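Local structure of putative oxidoreductase (Thermus thermophilus, 2ISM) at residues Y281-R286 against R318-G323; G42-A47 against D346-L351; Q288-L293 against G326-T331. The protein is a putative oxidoreductase built as a six-bladed beta-propeller that carries a bound calcium ion. All coordinates share one frame; numbering follows the deposited sequence.

Interaction 1: residues Y281-R286 against R318-G323; sequences YVAGLR and REVQVG
Two adjoining blades of a six-bladed beta-propeller meet where Ala-283, near the end of the second strand of one blade, and Leu-285, just beyond it, lie against Arg-318 and Val-320 on the innermost strand of the next. The two segments run in roughly opposite directions, and their CA atoms come nearest at Ala-283 and Arg-318, 5.5 Å apart. Ala-283 is small enough to sit close to the opposing main chain: its CB is 3.9 Å from Arg-318 O and 4.1 Å from Val-320 CG1. That methyl of Val-320 stands between its own backbone N and carbonyl carbon (chi1 51°).

Leu-285 lies over one face of the Arg-318 guanidinium, displaced toward its rim, with CD2 3.8 Å above the plane and 3.9 Å from NH2. Its second methyl joins in, CD1 being 4.0 Å from NH1, and CD2 also touches the arginine CB. Arg-318 leaves the backbone extended and bends at chi3 (-76°), which turns the flat group back over the leucine. Two polar partners help fix its rotation: NE is hydrogen-bonded to Ser-333 OG, and NH2 forms a salt bridge with Asp-336.

Glu-319, whose CA-CB bond points away from segment 281-286, bonds within its own strand and to both neighbouring blades. Its OE1 accepts the Val-320 backbone N at 2.8 Å, on the anti side of the carboxylate, and its OE2 takes Gln-321 NE2 from above the carboxylate plane. Asn-272 and the backbone N of Leu-36 add bonds to this carboxylate, linking the innermost strands of three successive blades. Such close approach of neighbouring blades near the propeller centre, with a Gly-284 to Leu-317 backbone hydrogen bond and a buried carboxylate joining the innermost strands, fits the interblade packing of a beta-propeller.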
ATOM      1  N   TYR B 281      -9.506   3.828   5.087  1.00 19.73           N
ATOM      2  CA  TYR B 281      -9.760   5.117   4.452  1.00 14.64           C
ATOM      3  C   TYR B 281     -11.252   5.363   4.309  1.00 17.59           C
ATOM      4  O   TYR B 281     -11.998   4.463   3.930  1.00 15.31           O
ATOM      5  CB  TYR B 281      -9.093   5.164   3.080  1.00 18.65           C
ATOM      6  CG  TYR B 281      -7.588   5.283   3.147  1.00 23.33           C
ATOM      7  CD1 TYR B 281      -6.945   6.455   2.743  1.00 26.35           C
ATOM      8  CD2 TYR B 281      -6.805   4.234   3.630  1.00 23.10           C
ATOM      9  CE1 TYR B 281      -5.563   6.582   2.816  1.00 24.31           C
ATOM     10  CE2 TYR B 281      -5.418   4.352   3.710  1.00 25.39           C
ATOM     11  CZ  TYR B 281      -4.806   5.529   3.301  1.00 27.46           C
ATOM     12  OH  TYR B 281      -3.440   5.653   3.373  1.00 30.86           O
ATOM     13  N   VAL B 282     -11.681   6.585   4.602  1.00 14.70           N
ATOM     14  CA  VAL B 282     -13.091   6.935   4.521  1.00 14.53           C
ATOM     15  C   VAL B 282     -13.308   8.186   3.678  1.00 14.36           C
ATOM     16  O   VAL B 282     -12.813   9.260   4.015  1.00 14.63           O
ATOM     17  CB  VAL B 282     -13.678   7.178   5.930  1.00 13.83           C
ATOM     18  CG1 VAL B 282     -15.169   7.500   5.837  1.00 16.55           C
ATOM     19  CG2 VAL B 282     -13.452   5.951   6.796  1.00 18.29           C
ATOM     20  N   ALA B 283     -14.050   8.039   2.583  1.00 12.38           N
ATOM     21  CA  ALA B 283     -14.338   9.164   1.701  1.00 16.65           C
ATOM     22  C   ALA B 283     -15.312  10.107   2.396  1.00 15.39           C
ATOM     23  O   ALA B 283     -16.290   9.669   3.000  1.00 17.23           O
ATOM     24  CB  ALA B 283     -14.939   8.665   0.384  1.00 16.08           C
ATOM     25  N   GLY B 284     -15.035  11.403   2.308  1.00 13.20           N
ATOM     26  CA  GLY B 284     -15.900  12.374   2.937  1.00 13.60           C
ATOM     27  C   GLY B 284     -16.657  13.191   1.910  1.00 16.77           C
ATOM     28  O   GLY B 284     -16.075  13.746   0.976  1.00 17.15           O
ATOM     29  N   LEU B 285     -17.971  13.249   2.071  1.00 14.91           N
ATOM     30  CA  LEU B 285     -18.792  14.025   1.166  1.00 13.74           C
ATOM     31  C   LEU B 285     -18.897  15.522   1.460  1.00  8.86           C
ATOM     32  O   LEU B 285     -18.491  16.346   0.634  1.00 14.24           O
ATOM     33  CB  LEU B 285     -20.243  13.508   1.189  1.00 16.10           C
ATOM     34  CG  LEU B 285     -20.415  12.162   0.468  1.00 15.05           C
ATOM     35  CD1 LEU B 285     -21.790  11.543   0.752  1.00 14.74           C
ATOM     36  CD2 LEU B 285     -20.229  12.393  -1.031  1.00 16.77           C
ATOM     37  N   ARG B 286     -19.406  15.881   2.630  1.00 16.06           N
ATOM     38  CA  ARG B 286     -19.558  17.294   2.987  1.00 17.10           C
ATOM     39  C   ARG B 286     -18.184  17.771   3.458  1.00 18.98           C
ATOM     40  O   ARG B 286     -17.832  18.932   3.266  1.00 15.12           O
ATOM     41  CB  ARG B 286     -20.574  17.477   4.114  1.00 18.09           C
ATOM     42  CG  ARG B 286     -20.864  18.935   4.443  1.00 24.04           C
ATOM     43  CD  ARG B 286     -22.065  19.053   5.366  1.00 29.86           C
ATOM     44  NE  ARG B 286     -21.812  18.442   6.667  1.00 35.85           N
ATOM     45  CZ  ARG B 286     -22.749  17.878   7.420  1.00 40.50           C
ATOM     46  NH1 ARG B 286     -24.010  17.842   7.001  1.00 39.98           N
ATOM     47  NH2 ARG B 286     -22.428  17.350   8.595  1.00 39.54           N
ATOM     48  N   ARG B 318     -17.010  10.427  -2.852  1.00 12.04           N
ATOM     49  CA  ARG B 318     -17.903   9.310  -2.550  1.00 12.65           C
ATOM     50  C   ARG B 318     -17.536   7.827  -2.617  1.00 13.20           C
ATOM     51  O   ARG B 318     -17.802   7.077  -1.676  1.00 10.34           O
ATOM     52  CB  ARG B 318     -19.049   9.466  -3.560  1.00 11.92           C
ATOM     53  CG  ARG B 318     -20.271   8.614  -3.249  1.00 11.46           C
ATOM     54  CD  ARG B 318     -21.421   8.919  -4.207  1.00 12.50           C
ATOM     55  NE  ARG B 318     -22.112  10.174  -3.905  1.00 14.12           N
ATOM     56  CZ  ARG B 318     -23.008  10.326  -2.933  1.00 12.64           C
ATOM     57  NH1 ARG B 318     -23.325   9.302  -2.156  1.00 11.94           N
ATOM     58  NH2 ARG B 318     -23.606  11.499  -2.750  1.00 13.01           N
ATOM     59  N   GLU B 319     -16.931   7.404  -3.722  1.00 12.95           N
ATOM     60  CA  GLU B 319     -16.541   6.006  -3.883  1.00 14.66           C
ATOM     61  C   GLU B 319     -15.051   5.932  -3.549  1.00 14.64           C
ATOM     62  O   GLU B 319     -14.313   6.899  -3.728  1.00 12.06           O
ATOM     63  CB  GLU B 319     -16.769   5.485  -5.313  1.00 11.45           C
ATOM     64  CG  GLU B 319     -16.054   4.161  -5.648  1.00 15.17           C
ATOM     65  CD  GLU B 319     -16.627   2.954  -4.913  1.00 18.45           C
ATOM     66  OE1 GLU B 319     -16.677   2.981  -3.667  1.00 13.93           O
ATOM     67  OE2 GLU B 319     -17.021   1.972  -5.585  1.00 15.56           O
ATOM     68  N   VAL B 320     -14.626   4.782  -3.041  1.00 14.41           N
ATOM     69  CA  VAL B 320     -13.226   4.542  -2.720  1.00 14.07           C
ATOM     70  C   VAL B 320     -13.008   3.033  -2.704  1.00 16.10           C
ATOM     71  O   VAL B 320     -13.637   2.309  -1.932  1.00 18.14           O
ATOM     72  CB  VAL B 320     -12.813   5.171  -1.353  1.00 16.88           C
ATOM     73  CG1 VAL B 320     -13.782   4.773  -0.266  1.00 20.11           C
ATOM     74  CG2 VAL B 320     -11.399   4.735  -0.988  1.00 21.02           C
ATOM     75  N   GLN B 321     -12.131   2.566  -3.586  1.00 14.40           N
ATOM     76  CA  GLN B 321     -11.833   1.146  -3.705  1.00 22.55           C
ATOM     77  C   GLN B 321     -10.397   0.908  -4.117  1.00 19.96           C
ATOM     78  O   GLN B 321      -9.806   1.712  -4.836  1.00 22.26           O
ATOM     79  CB  GLN B 321     -12.716   0.486  -4.764  1.00 23.73           C
ATOM     80  CG  GLN B 321     -14.112   0.123  -4.330  1.00 42.37           C
ATOM     81  CD  GLN B 321     -14.684  -0.983  -5.192  1.00 48.19           C
ATOM     82  OE1 GLN B 321     -14.291  -2.144  -5.071  1.00 53.68           O
ATOM     83  NE2 GLN B 321     -15.600  -0.625  -6.084  1.00 50.93           N
ATOM     84  N   VAL B 322      -9.849  -0.213  -3.674  1.00 21.19           N
ATOM     85  CA  VAL B 322      -8.486  -0.572  -4.032  1.00 23.30           C
ATOM     86  C   VAL B 322      -8.589  -1.297  -5.367  1.00 20.62           C
ATOM     87  O   VAL B 322      -9.366  -2.239  -5.502  1.00 24.29           O
ATOM     88  CB  VAL B 322      -7.859  -1.518  -2.989  1.00 22.46           C
ATOM     89  CG1 VAL B 322      -6.427  -1.860  -3.392  1.00 20.67           C
ATOM     90  CG2 VAL B 322      -7.881  -0.863  -1.622  1.00 23.35           C
ATOM     91  N   GLY B 323      -7.824  -0.845  -6.356  1.00 18.07           N
ATOM     92  CA  GLY B 323      -7.862  -1.472  -7.665  1.00 21.63           C
ATOM     93  C   GLY B 323      -6.973  -2.702  -7.756  1.00 23.08           C
ATOM     94  O   GLY B 323      -6.173  -2.955  -6.856  1.00 25.64           O
TER

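Interaction 2: residues G42-A47 against D346-L351; sequences GGMLIA and DRVLRL
Met-44 and Ile-46 on one sheet face Val-348 on the next, the segments running in roughly opposite directions with the CA atoms of Ile-46 and Val-348, the nearest pair, 8.8 Å apart. That spacing belongs to sheets packed face to face: Met-44 and Ile-46 pair through their backbones with Phe-56 and Arg-54 of their own blade, and Val-348 lies on the third strand of the blade that brings the two chain ends together.

Val-348 is the shared partner, and each of its methyls has a separate neighbour. CG1, anti to the backbone N (chi1 169°), lies 4.2 Å from Met-44 SD; CG2, on the other branch, lies 4.0 Å from Ile-46 CD1. The approaches differ. Ile-46 and Val-348 reach toward each other and meet tip to tip, the isoleucine holding CD1 out at the end of an extended CG1 arm. Met-44 and the valine instead pass alongside one another, pointing opposite ways. The methionine chain is extended as far as SD and then bends (chi3 -51°), carrying CE aside to within 3.7 Å of Tyr-329 CE1.

Val-27, on the strand near the N-terminus that completes this blade, packs on both Ile-46 and Val-348, and Leu-30 also covers the valine. Arg-347, just before Val-348, and Arg-350, two residues after it, form salt bridges with Glu-25 and Glu-24, respectively, tying segment 346-351 to the beginning of the modelled chain. Asp-346 OD2 accepts the backbone N atoms of Val-32 and Arg-335.

Between the two segments themselves the chemistry is dispersive only: three buried apolar side chains touch at van der Waals distance, and nothing directional fixes their register. Polar bonds between the same blades, such as Thr-331 OG1 with Pro-33 O, lie elsewhere; here the blades are joined by methyl groups and one sulfur.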
ATOM      1  N   GLY B  42      -8.993  -5.322 -17.530  1.00 34.39           N
ATOM      2  CA  GLY B  42      -8.463  -3.976 -17.403  1.00 31.54           C
ATOM      3  C   GLY B  42      -9.496  -2.863 -17.452  1.00 30.92           C
ATOM      4  O   GLY B  42      -9.275  -1.785 -16.901  1.00 30.52           O
ATOM      5  N   GLY B  43     -10.619  -3.113 -18.115  1.00 27.53           N
ATOM      6  CA  GLY B  43     -11.655  -2.100 -18.206  1.00 25.23           C
ATOM      7  C   GLY B  43     -12.188  -1.694 -16.841  1.00 23.85           C
ATOM      8  O   GLY B  43     -11.865  -2.310 -15.827  1.00 21.93           O
ATOM      9  N   MET B  44     -13.014  -0.656 -16.812  1.00 20.06           N
ATOM     10  CA  MET B  44     -13.577  -0.178 -15.559  1.00 16.84           C
ATOM     11  C   MET B  44     -15.023   0.265 -15.751  1.00 18.74           C
ATOM     12  O   MET B  44     -15.315   1.066 -16.641  1.00 19.68           O
ATOM     13  CB  MET B  44     -12.745   0.994 -15.043  1.00 21.70           C
ATOM     14  CG  MET B  44     -13.110   1.487 -13.661  1.00 32.52           C
ATOM     15  SD  MET B  44     -12.090   2.909 -13.201  1.00 34.54           S
ATOM     16  CE  MET B  44     -10.463   2.261 -13.540  1.00 23.99           C
ATOM     17  N   LEU B  45     -15.927  -0.263 -14.927  1.00 13.15           N
ATOM     18  CA  LEU B  45     -17.329   0.122 -15.007  1.00 12.68           C
ATOM     19  C   LEU B  45     -17.577   1.221 -13.976  1.00 15.50           C
ATOM     20  O   LEU B  45     -17.101   1.151 -12.841  1.00 15.48           O
ATOM     21  CB  LEU B  45     -18.239  -1.081 -14.737  1.00 12.03           C
ATOM     22  CG  LEU B  45     -18.142  -2.233 -15.740  1.00 13.93           C
ATOM     23  CD1 LEU B  45     -19.100  -3.352 -15.339  1.00 16.68           C
ATOM     24  CD2 LEU B  45     -18.481  -1.723 -17.136  1.00 16.25           C
ATOM     25  N   ILE B  46     -18.317   2.239 -14.383  1.00 13.98           N
ATOM     26  CA  ILE B  46     -18.611   3.369 -13.517  1.00 13.91           C
ATOM     27  C   ILE B  46     -20.113   3.601 -13.493  1.00 12.89           C
ATOM     28  O   ILE B  46     -20.717   3.836 -14.536  1.00 12.62           O
ATOM     29  CB  ILE B  46     -17.956   4.658 -14.052  1.00 13.19           C
ATOM     30  CG1 ILE B  46     -16.473   4.419 -14.339  1.00 14.14           C
ATOM     31  CG2 ILE B  46     -18.139   5.786 -13.046  1.00 14.46           C
ATOM     32  CD1 ILE B  46     -15.818   5.542 -15.144  1.00 13.62           C
ATOM     33  N   ALA B  47     -20.711   3.536 -12.310  1.00 13.41           N
ATOM     34  CA  ALA B  47     -22.145   3.767 -12.188  1.00 13.15           C
ATOM     35  C   ALA B  47     -22.420   5.244 -11.924  1.00 13.99           C
ATOM     36  O   ALA B  47     -21.963   5.792 -10.924  1.00 13.99           O
ATOM     37  CB  ALA B  47     -22.721   2.916 -11.056  1.00 14.12           C
ATOM     38  N   ASP B 346     -16.396  15.719 -11.241  1.00 38.86           N
ATOM     39  CA  ASP B 346     -16.739  14.348 -10.956  1.00 27.37           C
ATOM     40  C   ASP B 346     -16.000  13.161 -11.500  1.00 23.10           C
ATOM     41  O   ASP B 346     -16.526  12.246 -12.149  1.00 17.68           O
ATOM     42  CB  ASP B 346     -18.233  14.093 -11.089  1.00 28.95           C
ATOM     43  CG  ASP B 346     -18.989  14.626  -9.881  1.00 16.35           C
ATOM     44  OD1 ASP B 346     -18.307  15.257  -9.041  1.00 19.94           O
ATOM     45  OD2 ASP B 346     -20.218  14.436  -9.761  1.00 17.68           O
ATOM     46  N   ARG B 347     -14.706  13.279 -11.272  1.00 15.80           N
ATOM     47  CA  ARG B 347     -13.711  12.385 -11.787  1.00 16.65           C
ATOM     48  C   ARG B 347     -13.469  11.143 -10.969  1.00 13.95           C
ATOM     49  O   ARG B 347     -13.889  11.027  -9.811  1.00 15.14           O
ATOM     50  CB  ARG B 347     -12.407  13.182 -11.716  1.00 17.28           C
ATOM     51  CG  ARG B 347     -12.454  14.626 -12.207  1.00 28.10           C
ATOM     52  CD  ARG B 347     -11.126  15.315 -11.877  1.00 30.03           C
ATOM     53  NE  ARG B 347     -10.852  16.466 -12.736  1.00 34.70           N
ATOM     54  CZ  ARG B 347     -11.489  17.628 -12.666  1.00 27.96           C
ATOM     55  NH1 ARG B 347     -12.447  17.808 -11.768  1.00 26.87           N
ATOM     56  NH2 ARG B 347     -11.175  18.605 -13.504  1.00 36.86           N
ATOM     57  N   VAL B 348     -12.765  10.224 -11.604  1.00 16.20           N
ATOM     58  CA  VAL B 348     -12.326   9.000 -10.980  1.00 11.54           C
ATOM     59  C   VAL B 348     -10.854   9.341 -10.767  1.00 14.15           C
ATOM     60  O   VAL B 348     -10.147   9.658 -11.724  1.00 16.64           O
ATOM     61  CB  VAL B 348     -12.433   7.811 -11.940  1.00 14.65           C
ATOM     62  CG1 VAL B 348     -11.711   6.610 -11.351  1.00 16.77           C
ATOM     63  CG2 VAL B 348     -13.898   7.477 -12.191  1.00 14.11           C
ATOM     64  N   LEU B 349     -10.408   9.311  -9.518  1.00 14.49           N
ATOM     65  CA  LEU B 349      -9.022   9.628  -9.205  1.00 15.32           C
ATOM     66  C   LEU B 349      -8.273   8.379  -8.773  1.00 17.49           C
ATOM     67  O   LEU B 349      -8.840   7.493  -8.134  1.00 18.08           O
ATOM     68  CB  LEU B 349      -8.961  10.672  -8.084  1.00 14.65           C
ATOM     69  CG  LEU B 349      -9.739  11.972  -8.309  1.00 11.45           C
ATOM     70  CD1 LEU B 349      -9.678  12.827  -7.062  1.00 10.31           C
ATOM     71  CD2 LEU B 349      -9.157  12.727  -9.505  1.00 15.39           C
ATOM     72  N   ARG B 350      -6.996   8.310  -9.132  1.00 15.00           N
ATOM     73  CA  ARG B 350      -6.161   7.176  -8.766  1.00 18.82           C
ATOM     74  C   ARG B 350      -5.043   7.689  -7.865  1.00 19.21           C
ATOM     75  O   ARG B 350      -4.297   8.588  -8.247  1.00 19.93           O
ATOM     76  CB  ARG B 350      -5.580   6.530 -10.025  1.00 21.02           C
ATOM     77  CG  ARG B 350      -4.716   5.302  -9.776  1.00 25.96           C
ATOM     78  CD  ARG B 350      -4.479   4.570 -11.086  1.00 31.31           C
ATOM     79  NE  ARG B 350      -3.995   5.484 -12.115  1.00 46.16           N
ATOM     80  CZ  ARG B 350      -4.224   5.341 -13.416  1.00 49.96           C
ATOM     81  NH1 ARG B 350      -4.935   4.314 -13.861  1.00 53.00           N
ATOM     82  NH2 ARG B 350      -3.744   6.231 -14.275  1.00 53.58           N
ATOM     83  N   LEU B 351      -4.945   7.127  -6.666  1.00 19.45           N
ATOM     84  CA  LEU B 351      -3.928   7.539  -5.706  1.00 22.40           C
ATOM     85  C   LEU B 351      -2.833   6.488  -5.597  1.00 29.70           C
ATOM     86  O   LEU B 351      -3.071   5.374  -5.128  1.00 24.32           O
ATOM     87  CB  LEU B 351      -4.563   7.788  -4.336  1.00 21.08           C
ATOM     88  CG  LEU B 351      -5.336   9.105  -4.179  1.00 28.30           C
ATOM     89  CD1 LEU B 351      -6.460   9.181  -5.205  1.00 29.83           C
ATOM     90  CD2 LEU B 351      -5.891   9.201  -2.766  1.00 27.09           C
TER

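Interaction 3: residues Q288-L293 against G326-T331; sequences QALLRL and GALYVT
Leu-290 pushes its CD2 methyl into the face of the neighbouring sheet, where it meets both Leu-328 and Val-330. The leucines reach toward each other tip to tip, CD2 of Leu-290 lying 4.0 Å from CD2 of Leu-328. In both, CG is anti to the backbone N (chi1 178° in Leu-290, -175° in Leu-328), and each turns its CD2 branch toward the other leucine. The same Leu-290 methyl lies 4.2 Å from Val-330 CG2, the branch beside the valine's backbone N; these two side chains cross at a slant. One methyl thus touches two residues spaced two apart on the facing strand, while the backbones stay distant, 8.7 Å between the CA atoms of Leu-290 and Val-330.

Further apolar groups enclose the contact. Leu-311, Leu-317 and Leu-351 pack on Leu-290, Val-320 touches Leu-328 and Val-330, and the Tyr-281 ring touches both leucines. Tyr-329, between Leu-328 and Val-330 in sequence, serves the next interface instead, meeting the Phe-38 ring edge-to-face. Polar bonds lie to the side of the contact: Arg-292 forms a salt bridge with Glu-308 and a hydrogen bond with Tyr-281 OH, and packs on Lys-212 of the second subunit. Aliphatic side chains from middle strands of adjacent four-stranded antiparallel sheets, meshed in this way, are characteristic of beta-propeller blades.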
ATOM      1  N   GLN B 288     -15.453  17.019   2.246  1.00 13.93           N
ATOM      2  CA  GLN B 288     -14.598  17.141   1.066  1.00 14.28           C
ATOM      3  C   GLN B 288     -13.159  16.670   1.299  1.00 15.97           C
ATOM      4  O   GLN B 288     -12.202  17.376   0.974  1.00 16.52           O
ATOM      5  CB  GLN B 288     -14.586  18.594   0.582  1.00 17.22           C
ATOM      6  CG  GLN B 288     -15.943  19.098   0.103  1.00 12.62           C
ATOM      7  CD  GLN B 288     -15.899  20.545  -0.348  1.00 19.31           C
ATOM      8  OE1 GLN B 288     -15.023  20.940  -1.119  1.00 23.12           O
ATOM      9  NE2 GLN B 288     -16.845  21.344   0.127  1.00 24.26           N
ATOM     10  N   ALA B 289     -13.009  15.466   1.838  1.00 13.35           N
ATOM     11  CA  ALA B 289     -11.685  14.940   2.108  1.00 15.92           C
ATOM     12  C   ALA B 289     -11.694  13.429   2.251  1.00 16.23           C
ATOM     13  O   ALA B 289     -12.738  12.817   2.477  1.00 14.47           O
ATOM     14  CB  ALA B 289     -11.135  15.569   3.384  1.00 15.64           C
ATOM     15  N   LEU B 290     -10.514  12.837   2.109  1.00 14.36           N
ATOM     16  CA  LEU B 290     -10.347  11.401   2.261  1.00 13.80           C
ATOM     17  C   LEU B 290      -9.575  11.257   3.566  1.00 18.17           C
ATOM     18  O   LEU B 290      -8.441  11.724   3.669  1.00 16.76           O
ATOM     19  CB  LEU B 290      -9.521  10.830   1.109  1.00 13.62           C
ATOM     20  CG  LEU B 290      -9.231   9.328   1.184  1.00 15.35           C
ATOM     21  CD1 LEU B 290     -10.534   8.539   1.047  1.00 17.25           C
ATOM     22  CD2 LEU B 290      -8.260   8.944   0.081  1.00 16.30           C
ATOM     23  N   LEU B 291     -10.191  10.637   4.565  1.00 15.17           N
ATOM     24  CA  LEU B 291      -9.528  10.468   5.848  1.00 20.84           C
ATOM     25  C   LEU B 291      -8.924   9.082   6.000  1.00 24.99           C
ATOM     26  O   LEU B 291      -9.420   8.101   5.440  1.00 22.67           O
ATOM     27  CB  LEU B 291     -10.505  10.735   6.995  1.00 20.59           C
ATOM     28  CG  LEU B 291     -11.177  12.114   7.010  1.00 20.58           C
ATOM     29  CD1 LEU B 291     -12.054  12.239   8.245  1.00 18.43           C
ATOM     30  CD2 LEU B 291     -10.124  13.208   6.992  1.00 16.06           C
ATOM     31  N   ARG B 292      -7.832   9.025   6.752  1.00 23.36           N
ATOM     32  CA  ARG B 292      -7.118   7.788   7.021  1.00 21.24           C
ATOM     33  C   ARG B 292      -7.282   7.497   8.507  1.00 22.81           C
ATOM     34  O   ARG B 292      -6.926   8.324   9.348  1.00 23.83           O
ATOM     35  CB  ARG B 292      -5.632   7.956   6.684  1.00 23.63           C
ATOM     36  CG  ARG B 292      -4.769   6.748   7.011  1.00 26.28           C
ATOM     37  CD  ARG B 292      -3.274   7.067   6.933  1.00 35.81           C
ATOM     38  NE  ARG B 292      -2.830   7.365   5.573  1.00 38.58           N
ATOM     39  CZ  ARG B 292      -2.495   8.575   5.138  1.00 37.56           C
ATOM     40  NH1 ARG B 292      -2.546   9.621   5.955  1.00 38.44           N
ATOM     41  NH2 ARG B 292      -2.108   8.742   3.878  1.00 33.91           N
ATOM     42  N   LEU B 293      -7.852   6.340   8.830  1.00 22.73           N
ATOM     43  CA  LEU B 293      -8.042   5.953  10.222  1.00 25.10           C
ATOM     44  C   LEU B 293      -6.979   4.924  10.589  1.00 26.01           C
ATOM     45  O   LEU B 293      -6.909   3.852   9.988  1.00 26.72           O
ATOM     46  CB  LEU B 293      -9.441   5.360  10.441  1.00 20.63           C
ATOM     47  CG  LEU B 293     -10.616   6.316  10.670  1.00 27.05           C
ATOM     48  CD1 LEU B 293     -10.754   7.285   9.509  1.00 28.44           C
ATOM     49  CD2 LEU B 293     -11.887   5.504  10.838  1.00 26.80           C
ATOM     50  N   GLY B 326      -3.381  -2.383  -7.031  1.00 34.43           N
ATOM     51  CA  GLY B 326      -2.934  -2.053  -5.691  1.00 35.61           C
ATOM     52  C   GLY B 326      -3.055  -0.568  -5.398  1.00 31.58           C
ATOM     53  O   GLY B 326      -2.707  -0.110  -4.311  1.00 33.06           O
ATOM     54  N   ALA B 327      -3.546   0.185  -6.378  1.00 30.01           N
ATOM     55  CA  ALA B 327      -3.731   1.626  -6.226  1.00 27.59           C
ATOM     56  C   ALA B 327      -5.098   1.894  -5.605  1.00 24.78           C
ATOM     57  O   ALA B 327      -5.989   1.050  -5.676  1.00 27.52           O
ATOM     58  CB  ALA B 327      -3.639   2.306  -7.584  1.00 27.46           C
ATOM     59  N   LEU B 328      -5.261   3.065  -4.997  1.00 19.14           N
ATOM     60  CA  LEU B 328      -6.533   3.425  -4.382  1.00 19.80           C
ATOM     61  C   LEU B 328      -7.310   4.348  -5.316  1.00 18.96           C
ATOM     62  O   LEU B 328      -6.811   5.401  -5.716  1.00 18.57           O
ATOM     63  CB  LEU B 328      -6.304   4.132  -3.041  1.00 15.79           C
ATOM     64  CG  LEU B 328      -7.564   4.453  -2.229  1.00 18.82           C
ATOM     65  CD1 LEU B 328      -8.247   3.155  -1.803  1.00 17.69           C
ATOM     66  CD2 LEU B 328      -7.197   5.281  -1.007  1.00 19.20           C
ATOM     67  N   TYR B 329      -8.530   3.946  -5.662  1.00 16.70           N
ATOM     68  CA  TYR B 329      -9.377   4.740  -6.550  1.00 12.84           C
ATOM     69  C   TYR B 329     -10.446   5.478  -5.759  1.00 14.55           C
ATOM     70  O   TYR B 329     -11.050   4.923  -4.844  1.00 14.93           O
ATOM     71  CB  TYR B 329     -10.036   3.831  -7.591  1.00 13.13           C
ATOM     72  CG  TYR B 329      -9.088   3.351  -8.665  1.00 18.89           C
ATOM     73  CD1 TYR B 329      -9.082   3.946  -9.927  1.00 13.94           C
ATOM     74  CD2 TYR B 329      -8.178   2.324  -8.416  1.00 20.00           C
ATOM     75  CE1 TYR B 329      -8.197   3.534 -10.914  1.00 20.27           C
ATOM     76  CE2 TYR B 329      -7.282   1.904  -9.399  1.00 23.56           C
ATOM     77  CZ  TYR B 329      -7.300   2.514 -10.646  1.00 21.43           C
ATOM     78  OH  TYR B 329      -6.424   2.107 -11.627  1.00 26.28           O
ATOM     79  N   VAL B 330     -10.675   6.736  -6.114  1.00 13.47           N
ATOM     80  CA  VAL B 330     -11.675   7.546  -5.438  1.00 16.19           C
ATOM     81  C   VAL B 330     -12.468   8.329  -6.479  1.00 14.58           C
ATOM     82  O   VAL B 330     -11.938   8.663  -7.537  1.00 16.23           O
ATOM     83  CB  VAL B 330     -11.004   8.536  -4.458  1.00 19.44           C
ATOM     84  CG1 VAL B 330     -12.046   9.439  -3.830  1.00 21.49           C
ATOM     85  CG2 VAL B 330     -10.254   7.762  -3.373  1.00 18.30           C
ATOM     86  N   THR B 331     -13.740   8.595  -6.195  1.00 14.57           N
ATOM     87  CA  THR B 331     -14.559   9.371  -7.124  1.00 11.70           C
ATOM     88  C   THR B 331     -15.072  10.622  -6.424  1.00 12.84           C
ATOM     89  O   THR B 331     -15.214  10.646  -5.199  1.00 12.81           O
ATOM     90  CB  THR B 331     -15.774   8.574  -7.651  1.00 12.38           C
ATOM     91  OG1 THR B 331     -16.715   8.360  -6.587  1.00 13.57           O
ATOM     92  CG2 THR B 331     -15.324   7.237  -8.221  1.00  8.71           C
TER

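How the interactions relate
All three contacts are buried and share one blade, formed by strands 317-322, 328-332, 348-351 and, from near the N-terminus, 23-27. Interactions 1 and 3 cover one of its faces, joining it to the blade of strands 279-284 and 289-298; their centres are 5 Å apart. Interaction 2 joins the other face to the blade of strand 44-48. Probable backbone hydrogen bonds connect them within the sheet: Gln-321 O to Tyr-329 N at 2.7 Å, then Val-330 O to Leu-349 N. Interaction 1, closest to the chain centre, mixes aliphatic packing with a guanidinium face, whereas interactions 2 and 3, farther out, meet through apolar side chains alone.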